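Local coordinates for regulatory protein MarR (Planctomyces limnophilus, PDB 3U2R) that probably acts as a DNA-binding transcription factor of the MarR family, built on a winged helix-turn-helix fold, at residues D29-I34 with G132-D137; E37-F42 with E121-C126; G62-Q67 with R101-V106. All blocks are in the same frame, centred on the assembly; numbering follows the deposited sequence.

Contact 1: residues D29-I34 with G132-D137; sequences DRMKAI and GHLAAD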
loop_
_atom_site.group_PDB
_atom_site.type_symbol
_atom_site.label_atom_id
_atom_site.label_comp_id
_atom_site.label_asym_id
_atom_site.label_seq_id
_atom_site.Cartn_x
_atom_site.Cartn_y
_atom_site.Cartn_z
ATOM N N ASP A 29 -1.925 13.728 11.741
ATOM C CA ASP A 29 -3.268 13.595 12.339
ATOM C C ASP A 29 -3.709 12.113 12.487
ATOM O O ASP A 29 -4.325 11.719 13.497
ATOM C CB ASP A 29 -4.289 14.317 11.514
ATOM C CG ASP A 29 -4.108 15.802 11.533
ATOM O OD1 ASP A 29 -3.665 16.323 12.570
ATOM O OD2 ASP A 29 -4.526 16.464 10.551
ATOM N N ARG A 30 -3.353 11.298 11.525
ATOM C CA ARG A 30 -3.766 9.903 11.576
ATOM C C ARG A 30 -3.008 9.165 12.656
ATOM O O ARG A 30 -3.596 8.415 13.434
ATOM C CB ARG A 30 -3.550 9.246 10.207
ATOM C CG ARG A 30 -3.934 7.775 10.117
ATOM C CD ARG A 30 -5.396 7.478 10.182
ATOM N NE ARG A 30 -6.040 7.897 8.944
ATOM C CZ ARG A 30 -7.350 8.034 8.781
ATOM N NH1 ARG A 30 -8.172 7.838 9.792
ATOM N NH2 ARG A 30 -7.844 8.396 7.604
HETATM N N MSE A 31 -1.721 9.362 12.692
HETATM C CA MSE A 31 -0.876 8.734 13.718
HETATM C C MSE A 31 -1.241 9.166 15.097
HETATM O O MSE A 31 -1.273 8.346 16.005
HETATM C CB MSE A 31 0.599 9.036 13.497
HETATM C CG MSE A 31 1.144 8.306 12.310
HETATM SE SE MSE A 31 3.107 8.501 12.113
HETATM C CE MSE A 31 3.177 10.157 12.171
ATOM N N LYS A 32 -1.467 10.456 15.265
ATOM C CA LYS A 32 -1.845 11.039 16.569
ATOM C C LYS A 32 -3.167 10.485 17.067
ATOM O O LYS A 32 -3.322 10.186 18.264
ATOM C CB LYS A 32 -1.987 12.576 16.424
ATOM C CG LYS A 32 -2.308 13.313 17.718
ATOM C CD LYS A 32 -1.060 13.604 18.478
ATOM C CE LYS A 32 -1.334 14.039 19.897
ATOM N NZ LYS A 32 -2.333 15.132 19.929
ATOM N N ALA A 33 -4.159 10.383 16.158
ATOM C CA ALA A 33 -5.458 9.874 16.609
ATOM C C ALA A 33 -5.392 8.378 17.080
ATOM O O ALA A 33 -6.046 8.005 18.053
ATOM C CB ALA A 33 -6.459 10.010 15.500
ATOM N N ILE A 34 -4.585 7.560 16.423
ATOM C CA ILE A 34 -4.505 6.119 16.727
ATOM C C ILE A 34 -3.821 5.947 18.077
ATOM O O ILE A 34 -4.239 5.118 18.862
ATOM C CB ILE A 34 -3.783 5.341 15.578
ATOM C CG1 ILE A 34 -4.726 5.284 14.345
ATOM C CG2 ILE A 34 -3.327 3.903 16.020
ATOM C CD1 ILE A 34 -4.018 4.882 13.132
ATOM N N GLY A 132 -0.603 0.891 8.366
ATOM C CA GLY A 132 -1.683 0.426 7.512
ATOM C C GLY A 132 -2.593 1.532 7.031
ATOM O O GLY A 132 -2.860 1.653 5.830
ATOM N N HIS A 133 -3.103 2.306 7.955
ATOM C CA HIS A 133 -3.982 3.430 7.603
ATOM C C HIS A 133 -3.250 4.486 6.807
ATOM O O HIS A 133 -3.862 5.082 5.949
ATOM C CB HIS A 133 -4.568 4.097 8.836
ATOM C CG HIS A 133 -5.773 3.439 9.396
ATOM N ND1 HIS A 133 -7.026 3.660 8.856
ATOM C CD2 HIS A 133 -5.903 2.695 10.521
ATOM C CE1 HIS A 133 -7.860 2.926 9.575
ATOM N NE2 HIS A 133 -7.231 2.326 10.597
ATOM N N LEU A 134 -1.982 4.789 7.118
ATOM C CA LEU A 134 -1.243 5.754 6.325
ATOM C C LEU A 134 -1.117 5.323 4.885
ATOM O O LEU A 134 -1.366 6.117 3.978
ATOM C CB LEU A 134 0.175 5.991 6.865
ATOM C CG LEU A 134 0.271 6.732 8.198
ATOM C CD1 LEU A 134 1.703 6.715 8.765
ATOM C CD2 LEU A 134 -0.208 8.132 8.080
ATOM N N ALA A 135 -0.810 4.059 4.665
ATOM C CA ALA A 135 -0.615 3.539 3.325
ATOM C C ALA A 135 -1.952 3.540 2.547
ATOM O O ALA A 135 -1.978 3.978 1.396
ATOM C CB ALA A 135 0.006 2.172 3.401
ATOM N N ALA A 136 -3.056 3.209 3.205
ATOM C CA ALA A 136 -4.368 3.297 2.557
ATOM C C ALA A 136 -4.713 4.732 2.237
ATOM O O ALA A 136 -5.249 5.002 1.180
ATOM C CB ALA A 136 -5.463 2.709 3.416
ATOM N N ASP A 137 -4.526 5.630 3.142
ATOM C CA ASP A 137 -4.874 7.058 2.851
ATOM C C ASP A 137 -4.082 7.563 1.595
ATOM O O ASP A 137 -4.637 8.181 0.697
ATOM C CB ASP A 137 -4.534 7.947 4.056
ATOM C CG ASP A 137 -5.346 7.762 5.364
ATOM O OD1 ASP A 137 -6.475 7.234 5.293
ATOM O OD2 ASP A 137 -4.845 8.214 6.485
#

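Contact 2: residues E37-F42 with E121-C126; sequences EIFSQF and EPVRQC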
loop_
_atom_site.group_PDB
_atom_site.type_symbol
_atom_site.label_atom_id
_atom_site.label_comp_id
_atom_site.label_asym_id
_atom_site.label_seq_id
_atom_site.Cartn_x
_atom_site.Cartn_y
_atom_site.Cartn_z
ATOM N N GLU A 37 -6.175 7.041 20.926
ATOM C CA GLU A 37 -7.157 6.018 21.263
ATOM C C GLU A 37 -6.571 4.863 22.068
ATOM O O GLU A 37 -7.244 4.366 22.959
ATOM C CB GLU A 37 -7.830 5.502 20.024
ATOM C CG GLU A 37 -9.121 4.748 20.308
ATOM C CD GLU A 37 -9.057 3.278 19.946
ATOM O OE1 GLU A 37 -9.902 2.830 19.134
ATOM O OE2 GLU A 37 -8.124 2.590 20.426
ATOM N N ILE A 38 -5.347 4.442 21.806
ATOM C CA ILE A 38 -4.806 3.337 22.581
ATOM C C ILE A 38 -4.339 3.862 23.933
ATOM O O ILE A 38 -4.561 3.193 24.915
ATOM C CB ILE A 38 -3.691 2.479 21.862
ATOM C CG1 ILE A 38 -3.251 1.248 22.748
ATOM C CG2 ILE A 38 -2.459 3.283 21.536
ATOM C CD1 ILE A 38 -4.413 0.154 23.017
ATOM N N PHE A 39 -3.692 5.031 24.002
ATOM C CA PHE A 39 -3.192 5.510 25.271
ATOM C C PHE A 39 -4.353 5.906 26.195
ATOM O O PHE A 39 -4.261 5.625 27.376
ATOM C CB PHE A 39 -2.150 6.653 25.118
ATOM C CG PHE A 39 -0.823 6.193 24.579
ATOM C CD1 PHE A 39 -0.125 5.153 25.187
ATOM C CD2 PHE A 39 -0.262 6.794 23.471
ATOM C CE1 PHE A 39 1.041 4.643 24.609
ATOM C CE2 PHE A 39 0.949 6.316 22.933
ATOM C CZ PHE A 39 1.590 5.253 23.508
ATOM N N SER A 40 -5.465 6.426 25.665
ATOM C CA SER A 40 -6.655 6.750 26.489
ATOM C C SER A 40 -7.123 5.562 27.373
ATOM O O SER A 40 -7.629 5.774 28.482
ATOM C CB SER A 40 -7.812 7.176 25.591
ATOM O OG SER A 40 -7.514 8.458 25.053
ATOM N N GLN A 41 -6.943 4.322 26.877
ATOM C CA GLN A 41 -7.357 3.103 27.585
ATOM C C GLN A 41 -6.551 2.844 28.822
ATOM O O GLN A 41 -7.039 2.143 29.695
ATOM C CB GLN A 41 -7.280 1.874 26.688
ATOM C CG GLN A 41 -8.333 1.918 25.585
ATOM C CD GLN A 41 -8.102 0.832 24.556
ATOM O OE1 GLN A 41 -8.051 1.095 23.346
ATOM N NE2 GLN A 41 -7.993 -0.420 24.999
ATOM N N PHE A 42 -5.327 3.372 28.898
ATOM C CA PHE A 42 -4.492 3.243 30.074
ATOM C C PHE A 42 -4.443 4.560 30.884
ATOM O O PHE A 42 -3.674 4.671 31.851
ATOM C CB PHE A 42 -3.102 2.811 29.664
ATOM C CG PHE A 42 -3.078 1.435 29.028
ATOM C CD1 PHE A 42 -3.381 1.268 27.684
ATOM C CD2 PHE A 42 -2.892 0.294 29.803
ATOM C CE1 PHE A 42 -3.355 0.017 27.105
ATOM C CE2 PHE A 42 -2.851 -0.963 29.218
ATOM C CZ PHE A 42 -3.088 -1.098 27.879
ATOM N N GLU A 121 2.873 -4.725 23.599
ATOM C CA GLU A 121 2.018 -5.324 22.547
ATOM C C GLU A 121 0.947 -4.336 22.003
ATOM O O GLU A 121 0.901 -4.111 20.802
ATOM C CB GLU A 121 1.357 -6.593 23.060
ATOM C CG GLU A 121 1.088 -7.632 21.994
ATOM C CD GLU A 121 2.048 -8.792 22.206
ATOM O OE1 GLU A 121 3.276 -8.566 22.075
ATOM O OE2 GLU A 121 1.587 -9.894 22.589
ATOM N N PRO A 122 0.140 -3.687 22.856
ATOM C CA PRO A 122 -0.813 -2.680 22.340
ATOM C C PRO A 122 -0.175 -1.560 21.500
ATOM O O PRO A 122 -0.742 -1.148 20.500
ATOM C CB PRO A 122 -1.415 -2.080 23.630
ATOM C CG PRO A 122 -1.215 -3.063 24.693
ATOM C CD PRO A 122 -0.018 -3.894 24.321
ATOM N N VAL A 123 1.015 -1.097 21.881
ATOM C CA VAL A 123 1.724 -0.016 21.176
ATOM C C VAL A 123 2.277 -0.524 19.857
ATOM O O VAL A 123 2.125 0.165 18.845
ATOM C CB VAL A 123 2.814 0.616 22.085
ATOM C CG1 VAL A 123 3.736 1.579 21.329
ATOM C CG2 VAL A 123 2.126 1.364 23.212
ATOM N N ARG A 124 2.826 -1.759 19.819
ATOM C CA ARG A 124 3.306 -2.294 18.570
ATOM C C ARG A 124 2.109 -2.435 17.604
ATOM O O ARG A 124 2.227 -2.054 16.448
ATOM C CB ARG A 124 4.013 -3.654 18.783
ATOM C CG ARG A 124 4.577 -4.255 17.486
ATOM C CD ARG A 124 5.182 -5.603 17.741
ATOM N NE ARG A 124 4.102 -6.563 17.975
ATOM C CZ ARG A 124 3.872 -7.277 19.078
ATOM N NH1 ARG A 124 4.702 -7.204 20.125
ATOM N NH2 ARG A 124 2.819 -8.077 19.143
ATOM N N GLN A 125 0.939 -2.904 18.111
ATOM C CA GLN A 125 -0.247 -3.013 17.254
ATOM C C GLN A 125 -0.718 -1.650 16.811
ATOM O O GLN A 125 -1.202 -1.497 15.705
ATOM C CB GLN A 125 -1.388 -3.739 17.909
ATOM C CG GLN A 125 -1.069 -5.209 18.088
ATOM C CD GLN A 125 -1.995 -5.982 18.988
ATOM O OE1 GLN A 125 -1.599 -7.032 19.494
ATOM N NE2 GLN A 125 -3.258 -5.556 19.166
ATOM N N CYS A 126 -0.639 -0.687 17.688
ATOM C CA CYS A 126 -0.945 0.679 17.349
ATOM C C CYS A 126 -0.013 1.185 16.195
ATOM O O CYS A 126 -0.518 1.812 15.276
ATOM C CB CYS A 126 -0.860 1.533 18.607
ATOM S SG CYS A 126 -0.270 3.193 18.382
#

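Contact 3: residues G62-Q67 with R101-V106; sequences GMATLQ and RRVVEV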
loop_
_atom_site.group_PDB
_atom_site.type_symbol
_atom_site.label_atom_id
_atom_site.label_comp_id
_atom_site.label_asym_id
_atom_site.label_seq_id
_atom_site.Cartn_x
_atom_site.Cartn_y
_atom_site.Cartn_z
ATOM N N GLY A 62 17.225 8.284 38.379
ATOM C CA GLY A 62 16.217 9.278 38.050
ATOM C C GLY A 62 16.792 10.288 37.087
ATOM O O GLY A 62 17.981 10.249 36.776
HETATM N N MSE A 63 15.946 11.178 36.599
HETATM C CA MSE A 63 16.323 12.269 35.714
HETATM C C MSE A 63 15.667 13.554 36.234
HETATM O O MSE A 63 14.495 13.537 36.646
HETATM C CB MSE A 63 15.866 11.935 34.292
HETATM C CG MSE A 63 16.336 12.929 33.282
HETATM SE SE MSE A 63 15.917 12.406 31.426
HETATM C CE MSE A 63 17.110 10.745 31.163
ATOM N N ALA A 64 16.423 14.667 36.201
ATOM C CA ALA A 64 15.941 16.000 36.570
ATOM C C ALA A 64 14.806 16.380 35.698
ATOM O O ALA A 64 14.880 16.151 34.480
ATOM C CB ALA A 64 17.045 17.037 36.417
ATOM N N THR A 65 13.770 16.991 36.295
ATOM C CA THR A 65 12.569 17.444 35.573
ATOM C C THR A 65 12.960 18.316 34.339
ATOM O O THR A 65 12.415 18.119 33.260
ATOM C CB THR A 65 11.658 18.201 36.568
ATOM O OG1 THR A 65 11.320 17.309 37.641
ATOM C CG2 THR A 65 10.389 18.755 35.922
ATOM N N LEU A 66 13.910 19.239 34.496
ATOM C CA LEU A 66 14.371 20.074 33.380
ATOM C C LEU A 66 15.008 19.256 32.253
ATOM O O LEU A 66 14.804 19.604 31.077
ATOM C CB LEU A 66 15.389 21.106 33.862
ATOM C CG LEU A 66 14.832 22.293 34.665
ATOM C CD1 LEU A 66 15.937 23.223 35.044
ATOM C CD2 LEU A 66 13.748 23.065 33.851
ATOM N N GLN A 67 15.808 18.203 32.602
ATOM C CA GLN A 67 16.454 17.351 31.593
ATOM C C GLN A 67 15.404 16.489 30.870
ATOM O O GLN A 67 15.552 16.221 29.678
ATOM C CB GLN A 67 17.569 16.487 32.194
ATOM C CG GLN A 67 18.283 15.595 31.147
ATOM C CD GLN A 67 19.565 14.919 31.633
ATOM O OE1 GLN A 67 19.544 13.915 32.368
ATOM N NE2 GLN A 67 20.721 15.407 31.179
ATOM N N ARG A 101 17.107 22.084 46.522
ATOM C CA ARG A 101 15.670 21.820 46.696
ATOM C C ARG A 101 14.775 22.237 45.505
ATOM O O ARG A 101 13.648 21.754 45.420
ATOM C CB ARG A 101 15.143 22.496 47.986
ATOM C CG ARG A 101 15.747 21.902 49.256
ATOM C CD ARG A 101 15.031 22.283 50.566
ATOM N NE ARG A 101 13.617 21.891 50.646
ATOM C CZ ARG A 101 13.158 20.645 50.781
ATOM N NH1 ARG A 101 13.999 19.617 50.820
ATOM N NH2 ARG A 101 11.851 20.415 50.842
ATOM N N ARG A 102 15.240 23.102 44.603
ATOM C CA ARG A 102 14.439 23.454 43.442
ATOM C C ARG A 102 14.377 22.273 42.401
ATOM O O ARG A 102 13.386 22.139 41.677
ATOM C CB ARG A 102 15.001 24.713 42.785
ATOM C CG ARG A 102 14.171 25.181 41.612
ATOM C CD ARG A 102 14.507 26.604 41.237
ATOM N NE ARG A 102 13.699 27.072 40.112
ATOM C CZ ARG A 102 13.730 28.313 39.639
ATOM N NH1 ARG A 102 12.961 28.657 38.611
ATOM N NH2 ARG A 102 14.528 29.222 40.188
ATOM N N VAL A 103 15.421 21.420 42.377
ATOM C CA VAL A 103 15.556 20.321 41.439
ATOM C C VAL A 103 14.842 19.051 41.984
ATOM O O VAL A 103 15.106 18.586 43.090
ATOM C CB VAL A 103 17.066 20.074 41.144
ATOM C CG1 VAL A 103 17.270 18.881 40.217
ATOM C CG2 VAL A 103 17.705 21.326 40.548
ATOM N N VAL A 104 13.969 18.498 41.158
ATOM C CA VAL A 104 13.212 17.299 41.441
ATOM C C VAL A 104 13.638 16.237 40.417
ATOM O O VAL A 104 13.444 16.439 39.224
ATOM C CB VAL A 104 11.679 17.570 41.433
ATOM C CG1 VAL A 104 10.887 16.255 41.630
ATOM C CG2 VAL A 104 11.314 18.593 42.496
ATOM N N GLU A 105 14.292 15.168 40.879
ATOM C CA GLU A 105 14.667 14.039 40.041
ATOM C C GLU A 105 13.510 13.060 40.074
ATOM O O GLU A 105 12.870 12.906 41.110
ATOM C CB GLU A 105 15.965 13.367 40.509
ATOM C CG GLU A 105 17.170 14.259 40.294
ATOM C CD GLU A 105 18.482 13.519 40.437
ATOM O OE1 GLU A 105 18.698 12.913 41.511
ATOM O OE2 GLU A 105 19.279 13.515 39.467
ATOM N N VAL A 106 13.189 12.476 38.931
ATOM C CA VAL A 106 12.069 11.545 38.784
ATOM C C VAL A 106 12.634 10.248 38.238
ATOM O O VAL A 106 13.335 10.309 37.237
ATOM C CB VAL A 106 11.035 12.167 37.789
ATOM C CG1 VAL A 106 9.758 11.327 37.714
ATOM C CG2 VAL A 106 10.715 13.607 38.172
#

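Contact 1: residues D29-I34 with G132-D137
Arg30 reaches from helix 18-40 across to Asp137 on helix 110-148, an instructive case of one long side chain spanning two roughly antiparallel helices whose local axes lie 10.1 Å apart. Its guanidinium grips the carboxylate side-on. Arg30 NE meets the syn lone pair of Asp137 OD2 at 2.8 Å, in the guanidinium plane and fairly straight (161°), whereas the bond from Arg30 NH2 to Asp137 OD1, at 2.9 Å, is more bent (131°), Asp137 OD1 lying 33° out of the guanidinium plane. Bends at chi2 and chi3 fold the chain so that NE and NH2 meet Asp137, and Arg30 CD rests 3.7 Å from His133 CB. His133 ND1 lies over one face of the guanidinium, displaced to its margin; NE2 of that imidazole bonds Glu147 of the third subunit. Leu134 sends its two methyls apart, CD1 to within 3.9 Å of CG of the selenomethionine Met31 and CD2 to within 4.1 Å of Arg30 CB. Replacing Arg30 by an alanine would probably leave Asp137 without its charged mate and uncover His133 CB. A partly exposed ion pair beside an apolar strip suggests that both charge and packing hold the two helices together here.

Contact 2: residues E37-F42 with E121-C126
Ile38 and Pro122 meet through apolar side-chain contacts, and the shortest polar bond within the two segments, from Arg124 NH1 to Glu121 OE1 at 2.8 Å, stays within helix 110-148. That salt bridge lies in the guanidinium plane but approaches the carboxylate oxygen on the anti side, tilted 29° out of the carboxylate plane, and no hydrogen bond joins the two segments. Across the contact Ile38 does most of the work. Its CG1 stands anti to the backbone N (chi1 -176°), pointing at Pro122, and the bend at chi2 (64°) sets CD1 against Pro122 CB at 3.8 Å; Ile38 CG2 presses on Cys126, whose CB and SG both lie 3.8 Å from it. In the MarR fold the N- and C-terminal helices pack together in the dimerisation region, consistent with Phe39 packing on Thr17 of the second subunit; here the kinked part of helix 110-148 packs against helix 18-40, near helix 46-58. Phe39 joins that third helix to the pair. Its ring meets that of Tyr49 and touches Ala46, while Phe39 CE1 comes within 3.7 Å of Val123 CG2, the two side chains approaching at a slant. The side chain of Phe42, three residues on, crosses that of Pro122 at about a right angle, Phe42 CZ 4.2 Å from Pro122 CG, and packs on Leu115 and Leu119 as well. The carbonyl O of Phe42 accepts a bond from Arg89 NH2.

Contact 3: residues G62-Q67 with R101-V106
Met63 and Ala64 pair antiparallel with Val106 and Glu105 in the small sheet of the winged helix-turn-helix domain, where strand 63-64 flanks strand 103-108 and leads straight into helix 65-71. Met63 and Val106 are a hydrogen-bonded pair. Met63 N donates to Val106 O at 2.8 Å, and Val106 N returns a bond of 2.8 Å to Met63 O. The next pair, Ala64 with Glu105, is non-hydrogen-bonded, yet Glu105 CA lies 3.4 Å from Met63 O in a CA-H...O contact. Beyond it the chain turns into the helix, with Ala64 at the N-cap, and Thr65 closes the pairing. Val104 O takes two bonds from this one residue: Thr65 N at 3.0 Å, nearly in line with the C=O bond (165°), and Thr65 OG1 at 2.8 Å, arriving at a tilt. The hydroxyl can share that acceptor because chi1 (-59°) sets OG1 beside its own backbone N. On one face of the sheet the selenomethionine Met63 and Val106 pack on helix 46-58, and Val106 also touches Ile83 of helix 78-88; on the other, Ala64 CB comes within 4.2 Å of Val103 CG1. Because three of the four bonds join backbone to backbone, the pairing fixes main-chain register, with the threonine hydroxyl adding a second clasp where strand becomes helix.

Contacts 1 and 2 hold the same two elements, helix 18-40 against helix 110-148; their centres lie 14 Å apart, and they touch where Ile34 packs on the backbone of Cys126. Contact 3 belongs to the sheet on the other side of the chain's centre, about 35 Å from contact 1 and 28 Å from contact 2 between centres, although strand 103-108 runs directly on toward helix 110-148. Chemistry follows place. The buried contact 2 is apolar across its helices, partly buried contact 1 adds an ion pair, and contact 3, also partly buried, relies on backbone hydrogen bonds. Contacts 1 and 2 both meet neighbouring subunits, whereas contact 3 touches no other chain of the assembly.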